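Local coordinates for DegV family protein (Eubacterium eligens, PDB 3FDJ) that is of unknown function but, as a member of the DegV family, probably binds a fatty acid in a pocket between its two domains, at residues K109-D114 with E141-I146; V80-A85 with G89-A94; I125-Q130 with G223-I228; Q121-L126 with C254-G259. One frame throughout, in Å; residues are numbered along the deposited sequence.

Contact 1: residues K109-D114 with E141-I146; sequences KVRVID and EIDGAI
Asp143 reaches from the helix toward the strand with its carboxylate and forms a salt bridge to Arg111. Its OD1 lies 2.7 Å from Arg111 NH2, met nearly end-on to the C-O bond, and the N-H points almost straight at it (168°). The oxygen sits close to the guanidinium plane; the planes of the two flat groups are 54° apart, and NH2 makes the bond to Asp143 OD1. A bend at chi2 (66°) turns the arginine round the carboxylate, leaving its CD 3.1 Å from the same Asp143 OD1. On the strand side Arg111 NE donates to Val112 O at 2.9 Å, which helps fix the rotation of the group, while Ile113 CG1 covers one of its faces. This is helix-on-sheet packing of an alpha/beta domain: helix 139-150 runs nearly parallel to strand 109-114, at an axis separation of 10.2 Å, and Asp147 one turn further on gives Arg111 NH2 a second charged partner. With a short, uncharged alanine in place of Arg111, Asp143 and Asp147 would probably lose the cation they share. Next comes Ile146, pointing at the strand, where a branched apolar chain suits the buried side of the helix. Its CG2 meets Ile113 CD1 at 3.9 Å and lies 4.0 Å from Arg111 NH2, while its side chain also touches Met132 of helix 120-134.

Contact 2: residues V80-A85 with G89-A94; sequences VVTITA and GTYNSA
Thr82 and Tyr91 meet where strand 77-82 gives way to helix 90-102, the strand-to-helix half of a beta-alpha-beta unit completed by strand 109-114. Strand and helix run roughly antiparallel, as the crossover requires, with their short axes 8.7 Å apart. Thr82 points from the strand into the helix, against Thr90, Tyr91 and Ala94. Its OG1, set over the backbone by a chi1 of 75°, donates to Ile83 O at 3.1 Å and thereby spends its polarity on its own chain. The same OG1 rests 3.5 Å from Tyr91 CB, in line with the edge of the ring, while the methyl CG2 turns to Ala94 CB at 3.8 Å. A small beta-branched residue suits this spot because it offers carbon to the helix and still ties its hydroxyl down. Tyr91 enters toward the loop with its CB packed on Ala85 CB at 3.8 Å, and its ring then leads off beside Val112 and Asp114 of the neighbouring strand. Thr90 OG1 is hydrogen-bonded to Ser88 OG, while Thr90 CG2 faces Thr82 CB at 4.0 Å. Ala94 is short enough to let the helix come close to the sheet. In the first turn, Tyr91 N, which has no carbonyl of its own helix to bond, donates to a water at 2.8 Å that sits 2.7 Å from Ile83 O.

Contact 3: residues I125-Q130 with G223-I228; sequences ILEQLQ and GGKLRI
Glu127 meets Arg227 and Lys225 in a salt-bridge network in which Arg227 is buried. Arg227 grips the carboxylate side-on with two nitrogens, one to each oxygen. Its NE gives a nearly straight bond (174°) to Glu127 OE2 at 2.9 Å, whereas NH2 reaches the syn lone pair of Glu127 OE1 at 2.7 Å along a more bent path (142°). Lys225 NZ comes to the same OE1 at 2.9 Å, on its anti side and above the carboxylate plane, so this oxygen holds two donors. Glutamate suits the place because its extended chain carries the charge across from the helix. In the next shell, Arg227 NH1 donates to Leu226 O at 2.9 Å, Lys225 CG lies over one guanidinium face, and Arg227 NH2 also forms a salt bridge with Asp252. Arg123, one turn back on the helix, adds a salt bridge to Glu127 OE2. A leucine in place of Arg227 would probably deprive Glu127 of its two-pronged partner and Asp252 of this salt bridge, leaving Lys225 and Arg123 at Glu127. Helix 120-134 packs on the sheet containing strand 77-82, while strand 226-230 belongs to the second sheet, so the network ties the two DegV domains together.

Contact 4: residues Q121-L126 with C254-G259; sequences QMRIIL and CVYKAG
A cation-pi contact between Arg123 and Tyr256 joins helix 120-134, which packs on the first sheet, to strand 253-257 at the margin of the second. Arg123 CZ stands 4.4 Å from the centroid of the Tyr256 ring and only 15° off the ring normal. The guanidinium does not lie flat on the ring; the planes are 57° apart, and NH1 dips toward the centre of the face, 3.3 Å above it, where the electron-rich ring can meet the positive charge. Arginine and tyrosine run antiparallel to one another, with Arg123 CD 3.3 Å from Tyr256 OH at the phenol end. Arginine suits this place since its chain, fully extended from CG to NE, is long enough to span the gap and set NH1 over the ring centre. Tyr256 already points from the strand toward the helix, and its chi1 of 57° sets how the ring lies there, with one face under Arg123 NH1. Cys254, two residues back and so on the same face, brings its SG to 4.1 Å from Arg123 NH2. The NE of the arginine is anchored by a salt bridge to Glu127, which steadies the group over the ring. Backbone bonds to Ile228 and His230 hold Tyr256 in the sheet. Here the cation-pi contact lies at the interface between the two alpha/beta domains of this DegV-family protein.

In the fold
Contacts 3 and 4 lie side by side, their centres about 8 Å apart, and share Ile125 and Leu126 of helix 120-134 while reaching adjacent strands of the second sheet. Contacts 1 and 2, about 14 Å apart between centres, stay within the first domain, where strands 77-82 and 109-114 are neighbours. The same helix ties the sets together: Leu129 packs on Ile142 and Ile146 of contact 1, and Val81 of contact 2 touches Leu126. The Ile83 side chain is about 4 Å from a bound hexaethylene glycol, probably from crystallisation, though it may mark a pocket. The sodium site, at Lys160, Ala179 and Ile184, uses residues of none of the contacts.

Contact 1: residues K109-D114 with E141-I146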
loop_
_atom_site.group_PDB
_atom_site.type_symbol
_atom_site.label_atom_id
_atom_site.label_comp_id
_atom_site.label_asym_id
_atom_site.label_seq_id
_atom_site.Cartn_x
_atom_site.Cartn_y
_atom_site.Cartn_z
ATOM N N LYS A 109 -21.990 5.271 10.785
ATOM C CA LYS A 109 -20.694 5.665 11.319
ATOM C C LYS A 109 -19.638 5.274 10.313
ATOM O O LYS A 109 -19.592 4.107 9.882
ATOM C CB LYS A 109 -20.416 4.907 12.607
ATOM C CG LYS A 109 -21.419 5.191 13.684
ATOM C CD LYS A 109 -21.000 4.590 15.027
ATOM C CE LYS A 109 -21.746 3.339 15.389
ATOM N NZ LYS A 109 -22.266 3.505 16.799
ATOM N N VAL A 110 -18.794 6.229 9.936
ATOM C CA VAL A 110 -17.765 6.004 8.956
ATOM C C VAL A 110 -16.471 6.586 9.446
ATOM O O VAL A 110 -16.413 7.773 9.783
ATOM C CB VAL A 110 -18.127 6.658 7.599
ATOM C CG1 VAL A 110 -17.049 6.352 6.547
ATOM C CG2 VAL A 110 -19.523 6.171 7.110
ATOM N N ARG A 111 -15.429 5.773 9.494
ATOM C CA ARG A 111 -14.112 6.249 9.915
ATOM C C ARG A 111 -13.209 6.110 8.722
ATOM O O ARG A 111 -13.072 5.003 8.177
ATOM C CB ARG A 111 -13.569 5.433 11.085
ATOM C CG ARG A 111 -12.050 5.589 11.294
ATOM C CD ARG A 111 -11.646 7.009 11.726
ATOM N NE ARG A 111 -10.205 7.235 11.529
ATOM C CZ ARG A 111 -9.227 6.774 12.320
ATOM N NH1 ARG A 111 -7.975 7.061 12.027
ATOM N NH2 ARG A 111 -9.478 6.058 13.414
ATOM N N VAL A 112 -12.620 7.224 8.302
ATOM C CA VAL A 112 -11.611 7.195 7.242
ATOM C C VAL A 112 -10.243 7.201 7.929
ATOM O O VAL A 112 -9.966 8.090 8.746
ATOM C CB VAL A 112 -11.738 8.353 6.268
ATOM C CG1 VAL A 112 -10.685 8.220 5.165
ATOM C CG2 VAL A 112 -13.162 8.450 5.649
ATOM N N ILE A 113 -9.439 6.188 7.595
ATOM C CA ILE A 113 -8.094 5.982 8.156
ATOM C C ILE A 113 -7.052 6.347 7.111
ATOM O O ILE A 113 -6.924 5.684 6.079
ATOM C CB ILE A 113 -7.857 4.526 8.611
ATOM C CG1 ILE A 113 -8.907 4.091 9.625
ATOM C CG2 ILE A 113 -6.420 4.373 9.184
ATOM C CD1 ILE A 113 -8.882 2.592 9.889
ATOM N N ASP A 114 -6.326 7.429 7.376
ATOM C CA ASP A 114 -5.132 7.760 6.607
ATOM C C ASP A 114 -4.081 6.764 7.072
ATOM O O ASP A 114 -3.639 6.821 8.212
ATOM C CB ASP A 114 -4.682 9.184 6.919
ATOM C CG ASP A 114 -3.325 9.545 6.297
ATOM O OD1 ASP A 114 -2.802 8.771 5.481
ATOM O OD2 ASP A 114 -2.794 10.612 6.670
ATOM N N GLU A 141 -14.702 0.982 19.827
ATOM C CA GLU A 141 -13.479 0.361 20.344
ATOM C C GLU A 141 -12.431 0.217 19.254
ATOM O O GLU A 141 -11.246 0.494 19.473
ATOM C CB GLU A 141 -13.782 -1.002 20.974
ATOM C CG GLU A 141 -14.672 -0.906 22.203
ATOM C CD GLU A 141 -15.165 -2.242 22.765
ATOM O OE1 GLU A 141 -15.301 -3.242 22.007
ATOM O OE2 GLU A 141 -15.473 -2.269 23.985
ATOM N N ILE A 142 -12.879 -0.225 18.080
ATOM C CA ILE A 142 -11.992 -0.472 16.957
ATOM C C ILE A 142 -11.439 0.857 16.445
ATOM O O ILE A 142 -10.233 0.996 16.185
ATOM C CB ILE A 142 -12.722 -1.212 15.813
ATOM C CG1 ILE A 142 -13.195 -2.580 16.283
ATOM C CG2 ILE A 142 -11.805 -1.321 14.588
ATOM C CD1 ILE A 142 -14.215 -3.259 15.324
ATOM N N ASP A 143 -12.315 1.854 16.360
ATOM C CA ASP A 143 -11.951 3.166 15.840
ATOM C C ASP A 143 -10.819 3.779 16.689
ATOM O O ASP A 143 -9.922 4.370 16.150
ATOM C CB ASP A 143 -13.184 4.063 15.825
ATOM C CG ASP A 143 -12.926 5.446 15.221
ATOM O OD1 ASP A 143 -11.969 5.609 14.449
ATOM O OD2 ASP A 143 -13.722 6.363 15.510
ATOM N N GLY A 144 -10.884 3.626 18.000
ATOM C CA GLY A 144 -9.803 4.100 18.897
ATOM C C GLY A 144 -8.527 3.286 18.773
ATOM O O GLY A 144 -7.427 3.825 18.676
ATOM N N ALA A 145 -8.690 1.978 18.746
ATOM C CA ALA A 145 -7.565 1.064 18.914
ATOM C C ALA A 145 -6.699 0.927 17.681
ATOM O O ALA A 145 -5.494 0.650 17.805
ATOM C CB ALA A 145 -8.057 -0.300 19.385
ATOM N N ILE A 146 -7.281 1.105 16.496
ATOM C CA ILE A 146 -6.550 0.874 15.259
ATOM C C ILE A 146 -5.378 1.860 15.130
ATOM O O ILE A 146 -4.293 1.485 14.671
ATOM C CB ILE A 146 -7.476 0.897 14.010
ATOM C CG1 ILE A 146 -6.717 0.371 12.788
ATOM C CG2 ILE A 146 -8.093 2.286 13.743
ATOM C CD1 ILE A 146 -6.319 -1.155 12.898
#

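Contact 2: residues V80-A85 with G89-A94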
loop_
_atom_site.group_PDB
_atom_site.type_symbol
_atom_site.label_atom_id
_atom_site.label_comp_id
_atom_site.label_asym_id
_atom_site.label_seq_id
_atom_site.Cartn_x
_atom_site.Cartn_y
_atom_site.Cartn_z
ATOM N N VAL A 80 -12.754 2.898 6.310
ATOM C CA VAL A 80 -12.145 3.160 5.010
ATOM C C VAL A 80 -10.664 3.358 5.206
ATOM O O VAL A 80 -10.268 4.232 5.991
ATOM C CB VAL A 80 -12.736 4.426 4.362
ATOM C CG1 VAL A 80 -12.216 4.564 2.922
ATOM C CG2 VAL A 80 -14.283 4.399 4.374
ATOM N N VAL A 81 -9.827 2.578 4.517
ATOM C CA VAL A 81 -8.368 2.753 4.624
ATOM C C VAL A 81 -7.850 3.383 3.339
ATOM O O VAL A 81 -8.185 2.932 2.243
ATOM C CB VAL A 81 -7.667 1.417 4.912
ATOM C CG1 VAL A 81 -6.131 1.612 5.064
ATOM C CG2 VAL A 81 -8.261 0.771 6.186
ATOM N N THR A 82 -7.083 4.459 3.466
ATOM C CA THR A 82 -6.560 5.143 2.294
ATOM C C THR A 82 -5.036 5.182 2.287
ATOM O O THR A 82 -4.388 5.086 3.311
ATOM C CB THR A 82 -7.069 6.610 2.133
ATOM O OG1 THR A 82 -6.423 7.477 3.070
ATOM C CG2 THR A 82 -8.625 6.723 2.299
ATOM N N ILE A 83 -4.488 5.306 1.089
ATOM C CA ILE A 83 -3.080 5.616 0.882
ATOM C C ILE A 83 -2.781 6.976 1.540
ATOM O O ILE A 83 -3.668 7.831 1.688
ATOM C CB ILE A 83 -2.769 5.592 -0.636
ATOM C CG1 ILE A 83 -1.294 5.950 -0.959
ATOM C CG2 ILE A 83 -3.713 6.502 -1.358
ATOM C CD1 ILE A 83 -0.892 5.513 -2.368
ATOM N N THR A 84 -1.537 7.142 1.972
ATOM C CA THR A 84 -1.084 8.331 2.664
ATOM C C THR A 84 -1.601 9.664 2.108
ATOM O O THR A 84 -1.493 9.986 0.906
ATOM C CB THR A 84 0.459 8.369 2.737
ATOM O OG1 THR A 84 0.859 9.596 3.351
ATOM C CG2 THR A 84 1.098 8.225 1.350
ATOM N N ALA A 85 -2.158 10.453 3.018
ATOM C CA ALA A 85 -2.572 11.807 2.695
ATOM C C ALA A 85 -1.354 12.673 2.382
ATOM O O ALA A 85 -1.479 13.751 1.808
ATOM C CB ALA A 85 -3.356 12.397 3.860
ATOM N N GLY A 89 -4.198 12.811 -2.993
ATOM C CA GLY A 89 -5.535 13.321 -2.683
ATOM C C GLY A 89 -6.597 12.274 -2.340
ATOM O O GLY A 89 -7.771 12.605 -2.136
ATOM N N THR A 90 -6.206 11.014 -2.224
ATOM C CA THR A 90 -7.156 9.940 -1.951
ATOM C C THR A 90 -7.899 10.089 -0.638
ATOM O O THR A 90 -9.137 9.989 -0.607
ATOM C CB THR A 90 -6.498 8.566 -2.051
ATOM O OG1 THR A 90 -5.975 8.397 -3.372
ATOM C CG2 THR A 90 -7.520 7.463 -1.800
ATOM N N TYR A 91 -7.159 10.389 0.427
ATOM C CA TYR A 91 -7.771 10.640 1.740
ATOM C C TYR A 91 -8.843 11.744 1.661
ATOM O O TYR A 91 -9.959 11.583 2.154
ATOM C CB TYR A 91 -6.692 10.972 2.769
ATOM C CG TYR A 91 -7.252 11.365 4.129
ATOM C CD1 TYR A 91 -7.653 10.392 5.040
ATOM C CD2 TYR A 91 -7.398 12.683 4.493
ATOM C CE1 TYR A 91 -8.166 10.744 6.286
ATOM C CE2 TYR A 91 -7.903 13.040 5.730
ATOM C CZ TYR A 91 -8.276 12.067 6.625
ATOM O OH TYR A 91 -8.774 12.424 7.858
ATOM N N ASN A 92 -8.519 12.873 1.039
ATOM C CA ASN A 92 -9.487 13.939 0.891
ATOM C C ASN A 92 -10.734 13.486 0.115
ATOM O O ASN A 92 -11.857 13.883 0.477
ATOM C CB ASN A 92 -8.890 15.167 0.209
ATOM C CG ASN A 92 -7.909 15.911 1.066
ATOM O OD1 ASN A 92 -7.825 15.702 2.300
ATOM N ND2 ASN A 92 -7.154 16.830 0.424
ATOM N N SER A 93 -10.543 12.691 -0.953
ATOM C CA SER A 93 -11.683 12.227 -1.755
ATOM C C SER A 93 -12.593 11.336 -0.900
ATOM O O SER A 93 -13.833 11.401 -1.007
ATOM C CB SER A 93 -11.234 11.510 -3.061
ATOM O OG SER A 93 -10.612 10.251 -2.842
ATOM N N ALA A 94 -11.973 10.511 -0.059
ATOM C CA ALA A 94 -12.726 9.625 0.839
ATOM C C ALA A 94 -13.485 10.437 1.911
ATOM O O ALA A 94 -14.620 10.111 2.257
ATOM C CB ALA A 94 -11.799 8.594 1.495
HETATM O O HOH W 1 -4.433 9.976 0.272
#

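Contact 3: residues I125-Q130 with G223-I228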
loop_
_atom_site.group_PDB
_atom_site.type_symbol
_atom_site.label_atom_id
_atom_site.label_comp_id
_atom_site.label_asym_id
_atom_site.label_seq_id
_atom_site.Cartn_x
_atom_site.Cartn_y
_atom_site.Cartn_z
ATOM N N ILE A 125 -3.257 -3.091 8.208
ATOM C CA ILE A 125 -4.334 -2.358 8.880
ATOM C C ILE A 125 -5.692 -3.061 8.660
ATOM O O ILE A 125 -6.426 -3.326 9.608
ATOM C CB ILE A 125 -4.368 -0.886 8.428
ATOM C CG1 ILE A 125 -3.099 -0.186 8.911
ATOM C CG2 ILE A 125 -5.621 -0.171 8.960
ATOM C CD1 ILE A 125 -2.825 1.182 8.261
ATOM N N LEU A 126 -5.993 -3.379 7.412
ATOM C CA LEU A 126 -7.256 -4.046 7.061
ATOM C C LEU A 126 -7.401 -5.367 7.798
ATOM O O LEU A 126 -8.479 -5.672 8.322
ATOM C CB LEU A 126 -7.339 -4.266 5.559
ATOM C CG LEU A 126 -7.618 -3.012 4.759
ATOM C CD1 LEU A 126 -7.227 -3.227 3.304
ATOM C CD2 LEU A 126 -9.100 -2.626 4.873
ATOM N N GLU A 127 -6.310 -6.134 7.866
ATOM C CA GLU A 127 -6.347 -7.401 8.569
ATOM C C GLU A 127 -6.565 -7.248 10.078
ATOM O O GLU A 127 -7.164 -8.116 10.716
ATOM C CB GLU A 127 -5.107 -8.230 8.295
ATOM C CG GLU A 127 -5.001 -8.735 6.850
ATOM C CD GLU A 127 -3.778 -9.595 6.647
ATOM O OE1 GLU A 127 -3.366 -10.262 7.629
ATOM O OE2 GLU A 127 -3.238 -9.626 5.523
ATOM N N GLN A 128 -6.041 -6.177 10.655
ATOM C CA GLN A 128 -6.239 -5.939 12.071
ATOM C C GLN A 128 -7.673 -5.502 12.364
ATOM O O GLN A 128 -8.235 -5.899 13.391
ATOM C CB GLN A 128 -5.237 -4.930 12.624
ATOM C CG GLN A 128 -5.291 -4.793 14.131
ATOM C CD GLN A 128 -4.898 -6.044 14.897
ATOM O OE1 GLN A 128 -4.278 -6.974 14.367
ATOM N NE2 GLN A 128 -5.272 -6.070 16.166
ATOM N N LEU A 129 -8.256 -4.711 11.464
ATOM C CA LEU A 129 -9.653 -4.318 11.563
ATOM C C LEU A 129 -10.502 -5.596 11.527
ATOM O O LEU A 129 -11.397 -5.791 12.378
ATOM C CB LEU A 129 -10.051 -3.379 10.440
ATOM C CG LEU A 129 -9.481 -1.953 10.528
ATOM C CD1 LEU A 129 -9.714 -1.217 9.198
ATOM C CD2 LEU A 129 -10.072 -1.231 11.760
ATOM N N GLN A 130 -10.177 -6.488 10.588
ATOM C CA GLN A 130 -10.890 -7.748 10.484
ATOM C C GLN A 130 -10.793 -8.566 11.765
ATOM O O GLN A 130 -11.808 -9.044 12.280
ATOM C CB GLN A 130 -10.350 -8.572 9.315
ATOM C CG GLN A 130 -10.877 -10.006 9.315
ATOM C CD GLN A 130 -10.432 -10.772 8.093
ATOM O OE1 GLN A 130 -9.591 -10.297 7.326
ATOM N NE2 GLN A 130 -11.015 -11.942 7.892
ATOM N N GLY A 223 9.366 -10.895 14.797
ATOM C CA GLY A 223 8.740 -12.089 14.240
ATOM C C GLY A 223 7.231 -12.055 14.052
ATOM O O GLY A 223 6.631 -13.089 13.827
ATOM N N GLY A 224 6.620 -10.878 14.150
ATOM C CA GLY A 224 5.178 -10.730 13.940
ATOM C C GLY A 224 4.766 -10.721 12.473
ATOM O O GLY A 224 5.543 -11.034 11.577
ATOM N N LYS A 225 3.529 -10.325 12.230
ATOM C CA LYS A 225 2.960 -10.384 10.910
ATOM C C LYS A 225 3.819 -9.616 9.892
ATOM O O LYS A 225 4.309 -8.529 10.174
ATOM C CB LYS A 225 1.537 -9.824 10.977
ATOM C CG LYS A 225 0.808 -9.872 9.671
ATOM C CD LYS A 225 -0.580 -9.270 9.784
ATOM C CE LYS A 225 -1.472 -10.083 10.652
ATOM N NZ LYS A 225 -2.901 -9.752 10.405
ATOM N N LEU A 226 4.001 -10.222 8.722
ATOM C CA LEU A 226 4.848 -9.718 7.645
ATOM C C LEU A 226 4.103 -9.874 6.330
ATOM O O LEU A 226 3.588 -10.959 6.019
ATOM C CB LEU A 226 6.136 -10.557 7.558
ATOM C CG LEU A 226 7.051 -10.348 6.337
ATOM C CD1 LEU A 226 7.636 -8.969 6.397
ATOM C CD2 LEU A 226 8.142 -11.449 6.305
ATOM N N ARG A 227 4.038 -8.798 5.550
ATOM C CA ARG A 227 3.335 -8.812 4.265
ATOM C C ARG A 227 4.270 -8.205 3.233
ATOM O O ARG A 227 4.830 -7.136 3.453
ATOM C CB ARG A 227 2.010 -8.013 4.352
ATOM C CG ARG A 227 0.976 -8.628 5.303
ATOM C CD ARG A 227 0.488 -9.970 4.811
ATOM N NE ARG A 227 -0.488 -10.596 5.709
ATOM C CZ ARG A 227 -0.230 -11.502 6.647
ATOM N NH1 ARG A 227 0.987 -11.995 6.838
ATOM N NH2 ARG A 227 -1.244 -11.972 7.359
ATOM N N ILE A 228 4.481 -8.913 2.131
ATOM C CA ILE A 228 5.399 -8.460 1.086
ATOM C C ILE A 228 4.682 -8.510 -0.267
ATOM O O ILE A 228 4.189 -9.585 -0.670
ATOM C CB ILE A 228 6.650 -9.370 0.990
ATOM C CG1 ILE A 228 7.318 -9.582 2.355
ATOM C CG2 ILE A 228 7.632 -8.828 -0.077
ATOM C CD1 ILE A 228 8.483 -10.637 2.376
#

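Contact 4: residues Q121-L126 with C254-G259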
loop_
_atom_site.group_PDB
_atom_site.type_symbol
_atom_site.label_atom_id
_atom_site.label_comp_id
_atom_site.label_asym_id
_atom_site.label_seq_id
_atom_site.Cartn_x
_atom_site.Cartn_y
_atom_site.Cartn_z
ATOM N N GLN A 121 1.241 -2.154 4.136
ATOM C CA GLN A 121 0.864 -1.548 5.417
ATOM C C GLN A 121 -0.655 -1.331 5.498
ATOM O O GLN A 121 -1.265 -1.569 6.554
ATOM C CB GLN A 121 1.671 -0.262 5.670
ATOM C CG GLN A 121 1.564 0.304 7.117
ATOM C CD GLN A 121 2.784 1.129 7.562
ATOM O OE1 GLN A 121 3.582 1.586 6.747
ATOM N NE2 GLN A 121 2.886 1.383 8.873
HETATM N N MSE A 122 -1.260 -0.916 4.388
HETATM C CA MSE A 122 -2.735 -0.835 4.279
HETATM C C MSE A 122 -3.327 -2.225 4.482
HETATM O O MSE A 122 -4.304 -2.377 5.221
HETATM C CB MSE A 122 -3.180 -0.260 2.919
HETATM C CG MSE A 122 -2.743 1.171 2.697
HETATM SE SE MSE A 122 -3.211 1.775 0.940
HETATM C CE MSE A 122 -5.198 1.715 1.127
ATOM N N ARG A 123 -2.716 -3.248 3.875
ATOM C CA ARG A 123 -3.178 -4.622 4.103
ATOM C C ARG A 123 -3.145 -5.032 5.571
ATOM O O ARG A 123 -4.118 -5.602 6.071
ATOM C CB ARG A 123 -2.420 -5.643 3.241
ATOM C CG ARG A 123 -2.961 -7.011 3.407
ATOM C CD ARG A 123 -2.348 -7.989 2.451
ATOM N NE ARG A 123 -2.935 -9.292 2.706
ATOM C CZ ARG A 123 -2.983 -10.290 1.827
ATOM N NH1 ARG A 123 -2.463 -10.171 0.594
ATOM N NH2 ARG A 123 -3.590 -11.413 2.185
ATOM N N ILE A 124 -2.038 -4.742 6.258
ATOM C CA ILE A 124 -1.918 -5.061 7.682
ATOM C C ILE A 124 -2.997 -4.346 8.514
ATOM O O ILE A 124 -3.574 -4.925 9.431
ATOM C CB ILE A 124 -0.481 -4.791 8.193
ATOM C CG1 ILE A 124 0.440 -5.903 7.693
ATOM C CG2 ILE A 124 -0.421 -4.729 9.722
ATOM C CD1 ILE A 124 1.905 -5.829 8.184
ATOM N N ILE A 125 -3.257 -3.091 8.208
ATOM C CA ILE A 125 -4.334 -2.358 8.880
ATOM C C ILE A 125 -5.692 -3.061 8.660
ATOM O O ILE A 125 -6.426 -3.326 9.608
ATOM C CB ILE A 125 -4.368 -0.886 8.428
ATOM C CG1 ILE A 125 -3.099 -0.186 8.911
ATOM C CG2 ILE A 125 -5.621 -0.171 8.960
ATOM C CD1 ILE A 125 -2.825 1.182 8.261
ATOM N N LEU A 126 -5.993 -3.379 7.412
ATOM C CA LEU A 126 -7.256 -4.046 7.061
ATOM C C LEU A 126 -7.401 -5.367 7.798
ATOM O O LEU A 126 -8.479 -5.672 8.322
ATOM C CB LEU A 126 -7.339 -4.266 5.559
ATOM C CG LEU A 126 -7.618 -3.012 4.759
ATOM C CD1 LEU A 126 -7.227 -3.227 3.304
ATOM C CD2 LEU A 126 -9.100 -2.626 4.873
ATOM N N CYS A 254 2.902 -13.457 4.206
ATOM C CA CYS A 254 2.240 -13.597 2.924
ATOM C C CYS A 254 3.033 -12.786 1.880
ATOM O O CYS A 254 3.326 -11.607 2.103
ATOM C CB CYS A 254 0.795 -13.116 3.000
ATOM S SG CYS A 254 -0.129 -13.438 1.487
ATOM N N VAL A 255 3.354 -13.437 0.763
ATOM C CA VAL A 255 3.983 -12.805 -0.402
ATOM C C VAL A 255 2.951 -12.799 -1.519
ATOM O O VAL A 255 2.352 -13.844 -1.831
ATOM C CB VAL A 255 5.196 -13.617 -0.879
ATOM C CG1 VAL A 255 5.681 -13.149 -2.286
ATOM C CG2 VAL A 255 6.320 -13.560 0.157
ATOM N N TYR A 256 2.748 -11.648 -2.151
ATOM C CA TYR A 256 1.708 -11.544 -3.164
ATOM C C TYR A 256 1.998 -10.430 -4.158
ATOM O O TYR A 256 2.896 -9.621 -3.965
ATOM C CB TYR A 256 0.347 -11.311 -2.494
ATOM C CG TYR A 256 0.324 -10.095 -1.609
ATOM C CD1 TYR A 256 0.860 -10.147 -0.321
ATOM C CD2 TYR A 256 -0.233 -8.896 -2.042
ATOM C CE1 TYR A 256 0.876 -9.033 0.490
ATOM C CE2 TYR A 256 -0.243 -7.782 -1.223
ATOM C CZ TYR A 256 0.328 -7.865 0.036
ATOM O OH TYR A 256 0.333 -6.797 0.859
ATOM N N LYS A 257 1.244 -10.420 -5.248
ATOM C CA LYS A 257 1.472 -9.453 -6.316
ATOM C C LYS A 257 0.894 -8.070 -5.978
ATOM O O LYS A 257 -0.225 -7.938 -5.474
ATOM C CB LYS A 257 0.843 -9.926 -7.621
ATOM C CG LYS A 257 1.389 -11.235 -8.152
ATOM C CD LYS A 257 0.730 -11.574 -9.485
ATOM C CE LYS A 257 1.277 -12.865 -10.036
ATOM N NZ LYS A 257 0.930 -13.978 -9.115
ATOM N N ALA A 258 1.644 -7.050 -6.349
ATOM C CA ALA A 258 1.157 -5.672 -6.311
ATOM C C ALA A 258 0.010 -5.468 -7.294
ATOM O O ALA A 258 -0.098 -6.173 -8.307
ATOM C CB ALA A 258 2.303 -4.707 -6.604
ATOM N N GLY A 259 -0.881 -4.525 -6.966
ATOM C CA GLY A 259 -1.938 -4.104 -7.867
ATOM C C GLY A 259 -1.406 -3.050 -8.811
ATOM O O GLY A 259 -0.205 -2.800 -8.839
#